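Local coordinates for conserved hypothetical protein (Sulfolobus solfataricus, PDB 2FNA) that is an archaeal AAA+ ATPase that binds ADP and probably hydrolyses ATP, its cellular role being unknown, at residues 236-241 against 261-266; 268-273 against 349-354; 28-33 against 163-168; 122-127 against 155-160. All coordinates share one frame; numbering follows the deposited sequence.

Interaction 1: 236-241 against 261-266; sequences YEKIGG and FAINQT
The last turn of helix 232-239 comes up against the early part of helix 259-282, with Ile-239 CA and Ile-263 CA, the nearest pair of alpha carbons, 7.4 Å apart. That spacing leaves room for one layer of branched side chains. Ile-239 fills it: its CD1 reaches across to Thr-266 CG2 at 3.8 Å, the two side chains crossing at about a right angle, while Ile-263 CG2 lies further off, 4.5 Å from Ile-239 CD1. At the exposed margin, Lys-238 CB leans on Ile-263 CG2 (4.3 Å) and lends only the foot of its chain. Threonine suits a buried helical site because its hydroxyl can bond to its own helix. With chi1 at -60°, Thr-266 OG1 turns back to Ala-262 O at 2.8 Å, a carbonyl that also accepts from Thr-266 N, and the methyl is left for Ile-239. A serine here would keep the hydroxyl but would probably open a gap beside Ile-239 CD1 where the methyl had been. Gly-240 ends the helix at positive phi (88°), where a CB would jam against the carbonyl oxygen of Ile-239. Helix 243-256 completes the small helical bundle, consistent with an AAA+ lid: Trp-245 packs on Ile-239 and Phe-249 on Thr-266, while Gly-241 pairs through its backbone with Phe-209.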
loop_
_atom_site.group_PDB
_atom_site.type_symbol
_atom_site.label_atom_id
_atom_site.label_comp_id
_atom_site.label_asym_id
_atom_site.label_seq_id
_atom_site.Cartn_x
_atom_site.Cartn_y
_atom_site.Cartn_z
ATOM N N TYR A 236 -21.949 9.953 -1.495
ATOM C CA TYR A 236 -20.711 10.651 -1.126
ATOM C C TYR A 236 -20.713 11.135 0.341
ATOM O O TYR A 236 -19.703 11.012 1.049
ATOM C CB TYR A 236 -20.418 11.828 -2.066
ATOM C CG TYR A 236 -19.106 12.523 -1.721
ATOM C CD1 TYR A 236 -17.870 11.915 -1.955
ATOM C CD2 TYR A 236 -19.111 13.768 -1.108
ATOM C CE1 TYR A 236 -16.683 12.551 -1.584
ATOM C CE2 TYR A 236 -17.942 14.405 -0.759
ATOM C CZ TYR A 236 -16.741 13.809 -1.007
ATOM O OH TYR A 236 -15.595 14.487 -0.630
ATOM N N GLU A 237 -21.828 11.696 0.788
ATOM C CA GLU A 237 -21.915 12.203 2.157
ATOM C C GLU A 237 -21.704 11.088 3.173
ATOM O O GLU A 237 -21.050 11.306 4.176
ATOM C CB GLU A 237 -23.250 12.920 2.412
ATOM C CG GLU A 237 -23.318 14.335 1.787
ATOM C CD GLU A 237 -24.740 14.822 1.382
ATOM O OE1 GLU A 237 -25.764 14.106 1.591
ATOM O OE2 GLU A 237 -24.815 15.958 0.836
ATOM N N LYS A 238 -22.222 9.891 2.887
ATOM C CA LYS A 238 -22.206 8.776 3.846
ATOM C C LYS A 238 -20.932 7.916 3.780
ATOM O O LYS A 238 -20.435 7.445 4.805
ATOM C CB LYS A 238 -23.432 7.882 3.624
ATOM C CG LYS A 238 -24.732 8.378 4.263
ATOM C CD LYS A 238 -24.835 7.961 5.735
ATOM C CE LYS A 238 -26.263 7.625 6.141
ATOM N NZ LYS A 238 -27.243 8.685 5.757
ATOM N N ILE A 239 -20.428 7.690 2.569
ATOM C CA ILE A 239 -19.323 6.759 2.335
ATOM C C ILE A 239 -17.990 7.499 2.234
ATOM O O ILE A 239 -16.949 6.978 2.645
ATOM C CB ILE A 239 -19.544 5.943 1.009
ATOM C CG1 ILE A 239 -20.834 5.106 1.089
ATOM C CG2 ILE A 239 -18.313 5.067 0.675
ATOM C CD1 ILE A 239 -20.891 4.229 2.288
ATOM N N GLY A 240 -18.023 8.684 1.627
ATOM C CA GLY A 240 -16.827 9.493 1.411
ATOM C C GLY A 240 -16.137 9.127 0.110
ATOM O O GLY A 240 -16.722 8.460 -0.752
ATOM N N GLY A 241 -14.892 9.583 -0.029
ATOM C CA GLY A 241 -14.173 9.521 -1.304
ATOM C C GLY A 241 -13.233 8.351 -1.532
ATOM O O GLY A 241 -12.657 8.222 -2.613
ATOM N N PHE A 261 -29.798 -0.474 2.315
ATOM C CA PHE A 261 -29.096 -1.730 2.502
ATOM C C PHE A 261 -27.662 -1.643 1.982
ATOM O O PHE A 261 -26.746 -2.021 2.699
ATOM C CB PHE A 261 -29.860 -2.884 1.845
ATOM C CG PHE A 261 -29.163 -4.219 1.937
ATOM C CD1 PHE A 261 -29.374 -5.048 3.022
ATOM C CD2 PHE A 261 -28.314 -4.652 0.911
ATOM C CE1 PHE A 261 -28.749 -6.275 3.102
ATOM C CE2 PHE A 261 -27.696 -5.887 0.979
ATOM C CZ PHE A 261 -27.911 -6.698 2.085
ATOM N N ALA A 262 -27.462 -1.145 0.765
ATOM C CA ALA A 262 -26.110 -1.039 0.178
ATOM C C ALA A 262 -25.174 -0.109 0.954
ATOM O O ALA A 262 -23.986 -0.402 1.098
ATOM C CB ALA A 262 -26.170 -0.630 -1.281
ATOM N N ILE A 263 -25.700 1.006 1.440
ATOM C CA ILE A 263 -24.926 1.891 2.321
ATOM C C ILE A 263 -24.567 1.249 3.642
ATOM O O ILE A 263 -23.401 1.334 4.055
ATOM C CB ILE A 263 -25.667 3.214 2.579
ATOM C CG1 ILE A 263 -25.541 4.086 1.328
ATOM C CG2 ILE A 263 -25.076 3.949 3.822
ATOM C CD1 ILE A 263 -26.358 5.317 1.337
ATOM N N ASN A 264 -25.559 0.641 4.316
ATOM C CA ASN A 264 -25.328 0.059 5.619
ATOM C C ASN A 264 -24.363 -1.113 5.514
ATOM O O ASN A 264 -23.488 -1.273 6.354
ATOM C CB ASN A 264 -26.649 -0.369 6.276
ATOM C CG ASN A 264 -27.471 0.818 6.777
ATOM O OD1 ASN A 264 -26.925 1.820 7.244
ATOM N ND2 ASN A 264 -28.788 0.702 6.685
ATOM N N GLN A 265 -24.523 -1.934 4.485
ATOM C CA GLN A 265 -23.597 -3.046 4.292
ATOM C C GLN A 265 -22.154 -2.565 4.058
ATOM O O GLN A 265 -21.181 -3.177 4.556
ATOM C CB GLN A 265 -24.059 -3.938 3.140
ATOM C CG GLN A 265 -23.127 -5.107 2.893
ATOM C CD GLN A 265 -23.823 -6.286 2.242
ATOM O OE1 GLN A 265 -25.050 -6.379 2.244
ATOM N NE2 GLN A 265 -23.035 -7.203 1.689
ATOM N N THR A 266 -22.007 -1.467 3.328
ATOM C CA THR A 266 -20.669 -0.894 3.057
ATOM C C THR A 266 -20.043 -0.356 4.328
ATOM O O THR A 266 -18.879 -0.647 4.644
ATOM C CB THR A 266 -20.723 0.247 2.037
ATOM O OG1 THR A 266 -21.253 -0.231 0.795
ATOM C CG2 THR A 266 -19.326 0.795 1.790
#

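Interaction 2: 268-273 against 349-354; sequences EYAKKL and EPLISL. With EDO (1,2-ethanediol), chain G.
Ala-270 CB and Leu-351 CD1 form the tighter of two apolar pairs, 3.4 Å apart, closer than ordinary van der Waals contact, and the small alanine is what lets the leucine come so near the helix surface. One turn further along the second helix, Leu-354 CD2 rests against the aliphatic part of Lys-271, touching CG, CD and CE, with CE at 3.9 Å. The lysine suits this half-open place because its methylenes can pack while its amine stays at the margin. Its chain bends at chi3 (-102°), and Lys-271 NZ then meets Glu-268 OE2 in a 2.7 Å salt bridge on the syn side of the carboxylate, though 35° out of its plane; this probably steadies the methylenes under Leu-354. The helix that brings in both leucines, 350-355, directly follows a two-stranded hairpin, probably the wing, so the contact probably packs the tail of the winged-helix region on helix 259-282. The first turn of helix 350-355 is capped. Glu-349, at the N-cap, accepts from Leu-351 N through OE1 at 2.9 Å, the N-H lying well above the carboxylate plane. Glu-349 OE2 takes a hydrogen bond from Trp-245 NE1, so both oxygens of this buried acid are engaged. On another side of helix 259-282, Tyr-269 stacks with Tyr-248, and Tyr-269 OH makes a weak hydrogen bond, 3.4 Å, to O1 of a 1,2-ethanediol molecule, probably from the crystallisation liquor.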
loop_
_atom_site.group_PDB
_atom_site.type_symbol
_atom_site.label_atom_id
_atom_site.label_comp_id
_atom_site.label_asym_id
_atom_site.label_seq_id
_atom_site.Cartn_x
_atom_site.Cartn_y
_atom_site.Cartn_z
ATOM N N GLU A 268 -20.800 -1.289 7.386
ATOM C CA GLU A 268 -20.464 -2.365 8.333
ATOM C C GLU A 268 -19.210 -3.130 7.905
ATOM O O GLU A 268 -18.385 -3.499 8.754
ATOM C CB GLU A 268 -21.646 -3.324 8.570
ATOM C CG GLU A 268 -22.937 -2.655 9.057
ATOM C CD GLU A 268 -22.768 -1.765 10.313
ATOM O OE1 GLU A 268 -22.044 -2.172 11.261
ATOM O OE2 GLU A 268 -23.388 -0.663 10.341
ATOM N N TYR A 269 -19.055 -3.355 6.594
ATOM C CA TYR A 269 -17.865 -3.976 6.035
ATOM C C TYR A 269 -16.626 -3.103 6.267
ATOM O O TYR A 269 -15.577 -3.610 6.700
ATOM C CB TYR A 269 -18.040 -4.299 4.528
ATOM C CG TYR A 269 -16.741 -4.606 3.788
ATOM C CD1 TYR A 269 -16.024 -5.777 4.031
ATOM C CD2 TYR A 269 -16.239 -3.725 2.827
ATOM C CE1 TYR A 269 -14.826 -6.039 3.365
ATOM C CE2 TYR A 269 -15.070 -3.993 2.147
ATOM C CZ TYR A 269 -14.364 -5.151 2.422
ATOM O OH TYR A 269 -13.184 -5.407 1.748
ATOM N N ALA A 270 -16.733 -1.801 5.980
ATOM C CA ALA A 270 -15.649 -0.851 6.272
ATOM C C ALA A 270 -15.233 -0.889 7.726
ATOM O O ALA A 270 -14.054 -1.032 8.030
ATOM C CB ALA A 270 -16.057 0.568 5.896
ATOM N N LYS A 271 -16.196 -0.818 8.638
ATOM C CA LYS A 271 -15.876 -0.776 10.075
ATOM C C LYS A 271 -15.115 -2.018 10.515
ATOM O O LYS A 271 -14.151 -1.932 11.254
ATOM C CB LYS A 271 -17.139 -0.612 10.920
ATOM C CG LYS A 271 -17.743 0.777 10.864
ATOM C CD LYS A 271 -19.037 0.879 11.714
ATOM C CE LYS A 271 -20.312 0.828 10.864
ATOM N NZ LYS A 271 -21.527 0.743 11.724
ATOM N N LYS A 272 -15.554 -3.173 10.049
ATOM C CA LYS A 272 -14.902 -4.451 10.372
ATOM C C LYS A 272 -13.476 -4.471 9.844
ATOM O O LYS A 272 -12.512 -4.797 10.565
ATOM C CB LYS A 272 -15.687 -5.619 9.779
ATOM C CG LYS A 272 -16.645 -6.303 10.758
ATOM C CD LYS A 272 -17.451 -7.401 10.057
ATOM N N LEU A 273 -13.329 -4.110 8.576
ATOM C CA LEU A 273 -12.006 -4.083 7.988
ATOM C C LEU A 273 -11.091 -3.056 8.647
ATOM O O LEU A 273 -9.979 -3.372 9.007
ATOM C CB LEU A 273 -12.102 -3.881 6.484
ATOM C CG LEU A 273 -10.784 -4.060 5.725
ATOM C CD1 LEU A 273 -10.157 -5.397 5.999
ATOM C CD2 LEU A 273 -11.080 -3.901 4.214
ATOM N N GLU A 349 -9.452 9.377 6.706
ATOM C CA GLU A 349 -10.644 9.356 5.849
ATOM C C GLU A 349 -11.927 9.117 6.704
ATOM O O GLU A 349 -11.846 8.642 7.824
ATOM C CB GLU A 349 -10.488 8.324 4.716
ATOM C CG GLU A 349 -10.427 6.871 5.142
ATOM C CD GLU A 349 -11.770 6.129 5.056
ATOM O OE1 GLU A 349 -12.811 6.711 4.615
ATOM O OE2 GLU A 349 -11.768 4.951 5.447
ATOM N N PRO A 350 -13.103 9.491 6.185
ATOM C CA PRO A 350 -14.343 9.527 6.947
ATOM C C PRO A 350 -14.751 8.232 7.616
ATOM O O PRO A 350 -15.312 8.253 8.697
ATOM C CB PRO A 350 -15.374 9.856 5.881
ATOM C CG PRO A 350 -14.615 10.593 4.874
ATOM C CD PRO A 350 -13.309 9.983 4.817
ATOM N N LEU A 351 -14.505 7.101 6.995
ATOM C CA LEU A 351 -14.934 5.873 7.636
ATOM C C LEU A 351 -14.029 5.410 8.787
ATOM O O LEU A 351 -14.440 4.595 9.629
ATOM C CB LEU A 351 -15.145 4.797 6.588
ATOM C CG LEU A 351 -16.184 5.099 5.526
ATOM C CD1 LEU A 351 -16.672 3.807 4.886
ATOM C CD2 LEU A 351 -17.372 5.932 6.075
ATOM N N ILE A 352 -12.813 5.942 8.862
ATOM C CA ILE A 352 -12.006 5.761 10.071
ATOM C C ILE A 352 -12.609 6.564 11.247
ATOM O O ILE A 352 -12.622 6.093 12.381
ATOM C CB ILE A 352 -10.558 6.168 9.861
ATOM C CG1 ILE A 352 -9.921 5.296 8.797
ATOM C CG2 ILE A 352 -9.786 6.020 11.162
ATOM C CD1 ILE A 352 -8.512 5.646 8.511
ATOM N N SER A 353 -13.117 7.765 10.976
ATOM C CA SER A 353 -13.882 8.493 12.002
ATOM C C SER A 353 -15.034 7.635 12.450
ATOM O O SER A 353 -15.228 7.420 13.629
ATOM C CB SER A 353 -14.440 9.808 11.455
ATOM O OG SER A 353 -13.414 10.495 10.775
ATOM N N LEU A 354 -15.798 7.140 11.482
ATOM C CA LEU A 354 -16.969 6.359 11.789
ATOM C C LEU A 354 -16.626 5.147 12.646
ATOM O O LEU A 354 -17.320 4.871 13.605
ATOM C CB LEU A 354 -17.651 5.893 10.509
ATOM C CG LEU A 354 -18.991 5.211 10.718
ATOM C CD1 LEU A 354 -20.036 6.274 10.990
ATOM C CD2 LEU A 354 -19.366 4.349 9.514
HETATM C C1 EDO G . -11.969 -2.371 -0.923
HETATM O O1 EDO G . -11.310 -2.945 0.222
HETATM C C2 EDO G . -13.277 -3.116 -1.226
HETATM O O2 EDO G . -13.328 -3.478 -2.614
#

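Interaction 3: 28-33 against 163-168; sequences LRAPIT and YAYDNL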
loop_
_atom_site.group_PDB
_atom_site.type_symbol
_atom_site.label_atom_id
_atom_site.label_comp_id
_atom_site.label_asym_id
_atom_site.label_seq_id
_atom_site.Cartn_x
_atom_site.Cartn_y
_atom_site.Cartn_z
ATOM N N LEU A 28 8.355 4.935 -15.736
ATOM C CA LEU A 28 9.510 4.353 -15.034
ATOM C C LEU A 28 10.670 5.366 -15.100
ATOM O O LEU A 28 11.766 5.056 -15.531
ATOM C CB LEU A 28 9.892 3.009 -15.672
ATOM C CG LEU A 28 8.835 1.878 -15.629
ATOM C CD1 LEU A 28 9.290 0.670 -16.445
ATOM C CD2 LEU A 28 8.509 1.424 -14.227
ATOM N N ARG A 29 10.349 6.588 -14.675
ATOM C CA ARG A 29 11.123 7.784 -14.912
ATOM C C ARG A 29 12.384 7.919 -14.060
ATOM O O ARG A 29 13.232 8.749 -14.349
ATOM C CB ARG A 29 10.211 9.003 -14.718
ATOM C CG ARG A 29 9.156 9.122 -15.804
ATOM C CD ARG A 29 8.186 10.259 -15.569
ATOM N NE ARG A 29 7.061 10.177 -16.507
ATOM C CZ ARG A 29 6.057 11.052 -16.585
ATOM N NH1 ARG A 29 6.003 12.097 -15.764
ATOM N NH2 ARG A 29 5.095 10.877 -17.492
ATOM N N ALA A 30 12.476 7.135 -12.990
ATOM C CA ALA A 30 13.718 6.939 -12.248
ATOM C C ALA A 30 13.834 5.430 -11.961
ATOM O O ALA A 30 12.877 4.682 -12.143
ATOM C CB ALA A 30 13.691 7.729 -10.959
ATOM N N PRO A 31 15.016 4.963 -11.561
ATOM C CA PRO A 31 15.135 3.550 -11.170
ATOM C C PRO A 31 14.164 3.081 -10.081
ATOM O O PRO A 31 13.833 1.878 -10.017
ATOM C CB PRO A 31 16.584 3.455 -10.695
ATOM C CG PRO A 31 17.284 4.493 -11.520
ATOM C CD PRO A 31 16.324 5.641 -11.569
ATOM N N ILE A 32 13.742 4.022 -9.230
ATOM C CA ILE A 32 12.693 3.792 -8.240
ATOM C C ILE A 32 11.499 4.711 -8.468
ATOM O O ILE A 32 11.615 5.958 -8.570
ATOM C CB ILE A 32 13.216 3.873 -6.775
ATOM C CG1 ILE A 32 14.194 2.733 -6.501
ATOM C CG2 ILE A 32 12.054 3.763 -5.767
ATOM C CD1 ILE A 32 14.923 2.873 -5.213
ATOM N N THR A 33 10.349 4.060 -8.625
ATOM C CA THR A 33 9.059 4.720 -8.694
ATOM C C THR A 33 8.314 4.389 -7.385
ATOM O O THR A 33 8.217 3.202 -6.991
ATOM C CB THR A 33 8.282 4.289 -9.953
ATOM O OG1 THR A 33 8.953 4.777 -11.127
ATOM C CG2 THR A 33 6.829 4.770 -9.927
ATOM N N TYR A 163 22.796 -0.012 -5.278
ATOM C CA TYR A 163 23.631 -0.580 -6.327
ATOM C C TYR A 163 22.881 -0.664 -7.683
ATOM O O TYR A 163 23.414 -0.297 -8.733
ATOM C CB TYR A 163 24.188 -1.953 -5.905
ATOM C CG TYR A 163 24.964 -2.601 -7.024
ATOM C CD1 TYR A 163 26.238 -2.165 -7.328
ATOM C CD2 TYR A 163 24.389 -3.587 -7.834
ATOM C CE1 TYR A 163 26.954 -2.705 -8.374
ATOM C CE2 TYR A 163 25.104 -4.136 -8.903
ATOM C CZ TYR A 163 26.386 -3.683 -9.161
ATOM O OH TYR A 163 27.138 -4.187 -10.200
ATOM N N ALA A 164 21.656 -1.169 -7.637
ATOM C CA ALA A 164 20.788 -1.239 -8.788
ATOM C C ALA A 164 20.471 0.147 -9.329
ATOM O O ALA A 164 20.613 0.410 -10.531
ATOM C CB ALA A 164 19.486 -1.968 -8.406
ATOM N N TYR A 165 20.036 1.027 -8.435
ATOM C CA TYR A 165 19.736 2.417 -8.783
ATOM C C TYR A 165 20.887 3.044 -9.551
ATOM O O TYR A 165 20.688 3.606 -10.637
ATOM C CB TYR A 165 19.401 3.238 -7.503
ATOM C CG TYR A 165 18.831 4.621 -7.800
ATOM C CD1 TYR A 165 19.632 5.620 -8.339
ATOM C CD2 TYR A 165 17.514 4.916 -7.532
ATOM C CE1 TYR A 165 19.123 6.871 -8.610
ATOM C CE2 TYR A 165 16.992 6.155 -7.809
ATOM C CZ TYR A 165 17.808 7.127 -8.358
ATOM O OH TYR A 165 17.297 8.354 -8.616
ATOM N N ASP A 166 22.098 2.957 -8.997
ATOM C CA ASP A 166 23.264 3.580 -9.640
ATOM C C ASP A 166 23.810 2.799 -10.856
ATOM O O ASP A 166 24.326 3.415 -11.792
ATOM C CB ASP A 166 24.397 3.836 -8.629
ATOM C CG ASP A 166 23.993 4.804 -7.504
ATOM O OD1 ASP A 166 22.992 5.558 -7.645
ATOM O OD2 ASP A 166 24.686 4.799 -6.462
ATOM N N ASN A 167 23.667 1.466 -10.864
ATOM C CA ASN A 167 24.393 0.614 -11.844
ATOM C C ASN A 167 23.593 -0.350 -12.739
ATOM O O ASN A 167 24.103 -0.778 -13.777
ATOM C CB ASN A 167 25.450 -0.201 -11.102
ATOM C CG ASN A 167 26.344 0.671 -10.260
ATOM O OD1 ASN A 167 27.186 1.387 -10.788
ATOM N ND2 ASN A 167 26.128 0.661 -8.944
ATOM N N LEU A 168 22.388 -0.728 -12.326
ATOM C CA LEU A 168 21.564 -1.692 -13.080
ATOM C C LEU A 168 20.491 -0.893 -13.799
ATOM O O LEU A 168 19.451 -0.533 -13.230
ATOM C CB LEU A 168 20.990 -2.790 -12.162
ATOM C CG LEU A 168 22.016 -3.629 -11.368
ATOM C CD1 LEU A 168 21.346 -4.671 -10.513
ATOM C CD2 LEU A 168 23.018 -4.310 -12.283
#
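Two residues ahead of Tyr-165, whose ring packs on Pro-31, the carbonyl oxygen Tyr-163 O is gripped twice by a single residue. Asn-167 N reaches Tyr-163 O at 2.8 Å as the helical bond, and Asn-167 ND2 adds a second at 2.9 Å, lying in the carbonyl plane on a lone pair. An asparagine, with its short amide, can thus fold back and tie off the last turn of helix 158-167. From that turn Tyr-165 extends with CG anti to its backbone nitrogen (chi1 -169°), which carries the ring out over the residues leading into strand 32-37. Pro-31 lies on one face: its CG stands 3.9 Å from the Tyr-165 ring centroid, only 4° off the normal, a CH-pi contact centred on the ring, and Pro-31 CB comes to 3.6 Å from Tyr-165 CD2. Ile-32 CD1 approaches the same ring at its edge, 4.0 Å from Tyr-165 CD2. Tyr-165 OH is hydrogen-bonded to Ala-200 O. A leucine in place of the tyrosine would probably leave the Ala-200 carbonyl without this partner and take away the flat surface under Pro-31. The contact fixes a layer helix of the P-loop fold against the start of strand 32-37, which runs toward the probable Walker A loop. No hydrogen bond crosses between the segments; the contact rests mainly on carbon packed at the ring's face and edge, with the phenol bonded at its far end.

Interaction 4: 122-127 against 155-160; sequences LSFANL and VNLLPA. With EDO (1,2-ethanediol), chain I.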
loop_
_atom_site.group_PDB
_atom_site.type_symbol
_atom_site.label_atom_id
_atom_site.label_comp_id
_atom_site.label_asym_id
_atom_site.label_seq_id
_atom_site.Cartn_x
_atom_site.Cartn_y
_atom_site.Cartn_z
ATOM N N LEU A 122 21.963 -14.773 0.739
ATOM C CA LEU A 122 21.984 -14.520 -0.702
ATOM C C LEU A 122 22.321 -13.054 -1.001
ATOM O O LEU A 122 21.992 -12.154 -0.225
ATOM C CB LEU A 122 20.606 -14.879 -1.268
ATOM C CG LEU A 122 20.174 -14.430 -2.662
ATOM C CD1 LEU A 122 20.486 -15.483 -3.715
ATOM C CD2 LEU A 122 18.675 -14.125 -2.640
ATOM N N SER A 123 22.994 -12.826 -2.128
ATOM C CA SER A 123 23.285 -11.473 -2.593
ATOM C C SER A 123 22.138 -11.001 -3.483
ATOM O O SER A 123 22.042 -11.386 -4.666
ATOM C CB SER A 123 24.596 -11.421 -3.379
ATOM O OG SER A 123 24.836 -10.108 -3.865
ATOM N N PHE A 124 21.278 -10.171 -2.907
ATOM C CA PHE A 124 20.156 -9.587 -3.639
ATOM C C PHE A 124 20.684 -8.791 -4.839
ATOM O O PHE A 124 20.100 -8.875 -5.914
ATOM C CB PHE A 124 19.287 -8.733 -2.706
ATOM C CG PHE A 124 17.910 -8.387 -3.265
ATOM C CD1 PHE A 124 17.016 -9.388 -3.664
ATOM C CD2 PHE A 124 17.491 -7.043 -3.357
ATOM C CE1 PHE A 124 15.739 -9.056 -4.178
ATOM C CE2 PHE A 124 16.226 -6.708 -3.871
ATOM C CZ PHE A 124 15.341 -7.723 -4.274
ATOM N N ALA A 125 21.821 -8.097 -4.681
ATOM C CA ALA A 125 22.411 -7.305 -5.771
ATOM C C ALA A 125 22.861 -8.167 -6.969
ATOM O O ALA A 125 22.652 -7.774 -8.137
ATOM C CB ALA A 125 23.556 -6.494 -5.264
ATOM N N ASN A 126 23.445 -9.336 -6.698
ATOM C CA ASN A 126 23.832 -10.277 -7.780
ATOM C C ASN A 126 22.621 -10.921 -8.431
ATOM O O ASN A 126 22.623 -11.223 -9.629
ATOM C CB ASN A 126 24.732 -11.387 -7.252
ATOM C CG ASN A 126 26.161 -10.930 -7.003
ATOM O OD1 ASN A 126 26.575 -9.837 -7.410
ATOM N ND2 ASN A 126 26.931 -11.782 -6.336
ATOM N N LEU A 127 21.580 -11.126 -7.634
ATOM C CA LEU A 127 20.329 -11.663 -8.124
ATOM C C LEU A 127 19.695 -10.716 -9.153
ATOM O O LEU A 127 19.318 -11.144 -10.252
ATOM C CB LEU A 127 19.392 -11.923 -6.945
ATOM C CG LEU A 127 18.026 -12.564 -7.237
ATOM C CD1 LEU A 127 18.168 -13.919 -7.984
ATOM C CD2 LEU A 127 17.213 -12.739 -5.944
ATOM N N VAL A 155 17.644 -8.604 7.398
ATOM C CA VAL A 155 18.192 -8.347 6.083
ATOM C C VAL A 155 18.165 -6.836 5.853
ATOM O O VAL A 155 17.153 -6.202 6.094
ATOM C CB VAL A 155 17.324 -9.022 5.010
ATOM C CG1 VAL A 155 17.782 -8.672 3.617
ATOM C CG2 VAL A 155 17.323 -10.516 5.203
ATOM N N ASN A 156 19.262 -6.285 5.343
ATOM C CA ASN A 156 19.291 -4.915 4.841
ATOM C C ASN A 156 19.409 -4.868 3.315
ATOM O O ASN A 156 20.491 -5.074 2.766
ATOM C CB ASN A 156 20.436 -4.129 5.493
ATOM C CG ASN A 156 20.480 -2.680 5.033
ATOM O OD1 ASN A 156 19.521 -2.187 4.452
ATOM N ND2 ASN A 156 21.596 -1.991 5.302
ATOM N N LEU A 157 18.291 -4.564 2.642
ATOM C CA LEU A 157 18.253 -4.527 1.188
ATOM C C LEU A 157 18.702 -3.205 0.595
ATOM O O LEU A 157 18.858 -3.103 -0.618
ATOM C CB LEU A 157 16.843 -4.830 0.692
ATOM C CG LEU A 157 16.289 -6.220 1.028
ATOM C CD1 LEU A 157 14.806 -6.276 0.593
ATOM C CD2 LEU A 157 17.081 -7.329 0.374
ATOM N N LEU A 158 18.946 -2.199 1.428
ATOM C CA LEU A 158 19.194 -0.868 0.908
ATOM C C LEU A 158 20.446 -0.772 0.050
ATOM O O LEU A 158 20.402 -0.133 -0.982
ATOM C CB LEU A 158 19.196 0.186 2.025
ATOM C CG LEU A 158 17.893 0.435 2.788
ATOM C CD1 LEU A 158 18.058 1.537 3.858
ATOM C CD2 LEU A 158 16.741 0.781 1.873
ATOM N N PRO A 159 21.582 -1.352 0.497
ATOM C CA PRO A 159 22.774 -1.266 -0.347
ATOM C C PRO A 159 22.572 -1.890 -1.734
ATOM O O PRO A 159 23.047 -1.358 -2.715
ATOM C CB PRO A 159 23.836 -2.004 0.456
ATOM C CG PRO A 159 23.354 -1.959 1.864
ATOM C CD PRO A 159 21.863 -2.023 1.770
ATOM N N ALA A 160 21.844 -2.993 -1.797
ATOM C CA ALA A 160 21.485 -3.625 -3.073
ATOM C C ALA A 160 20.569 -2.746 -3.937
ATOM O O ALA A 160 20.754 -2.625 -5.136
ATOM C CB ALA A 160 20.828 -4.953 -2.802
HETATM C C1 EDO I . 21.543 1.796 5.679
HETATM O O1 EDO I . 22.372 0.804 4.988
HETATM C C2 EDO I . 22.345 2.858 6.448
HETATM O O2 EDO I . 21.512 3.854 7.102
#
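Two helix starts lie side by side here, in the layer of helices flanking the parallel sheet of the P-loop ATPase fold, and they meet through Phe-124, Ala-125, Leu-157 and Ala-160. Ala-125 and Ala-160 make the close approach possible: their alpha carbons are only 4.7 Å apart and their CB atoms 4.0 Å, a separation at which bulkier side chains would collide. Ala-160 CB also sits 3.8 Å from Ala-125 N, so this methyl presses on backbone as well as on side chain. Phe-124, which is buried, adds its ring to the contact. With chi1 at -165° the side chain swings away from its own backbone nitrogen, and the ring lies beside the second segment, where Ala-160 CB comes up to the ring edge, 4.0 Å from Phe-124 CD2. Leu-157 CD2 approaches the same Phe-124 CD2 obliquely at 3.8 Å, the two side chains crossing at a slant, its methyl lying against CB, CG and CD2 of Phe-124. Polar side chains cap amides in the first turns. Ser-123 OG, at the N-cap, accepts from Asn-126 N at 3.2 Å. Asn-156 forms an Asx turn, with OD1 receiving Leu-158 N at 3.1 Å from above the carbonyl plane; its ND2 donates to O1 of a 1,2-ethanediol molecule at 2.9 Å. Helix 124-133 leads to strand 139-144, and helix 158-167 is the beta-alpha-beta crossover from that strand to its neighbour 171-177. Helix 74-91 packs alongside, with Leu-81 against Phe-124 and Tyr-74 against Val-155.

The four contacts form two pairs on opposite sides of the chain's centre. Interactions 1 and 2 have centres 10 Å apart, share helix 259-282 and touch directly, Ile-239 O lying 3.5 Å from Leu-351 CG; together they bind the helices after the ATPase sheet to the C-terminal helix. Interactions 3 and 4, 14 Å apart between centres, share helix 158-167 and meet where Tyr-163 CD2 lies 4.0 Å from Ala-125 CB. Between the pairs the nearest atoms are at least about 21 Å apart. Bound ADP is about 11 Å from the side chain of Ile-239 and about 12 Å from that of Ala-270, whereas interaction 3 lies at the start of strand 32-37, whose other end leads into the probable Walker A loop.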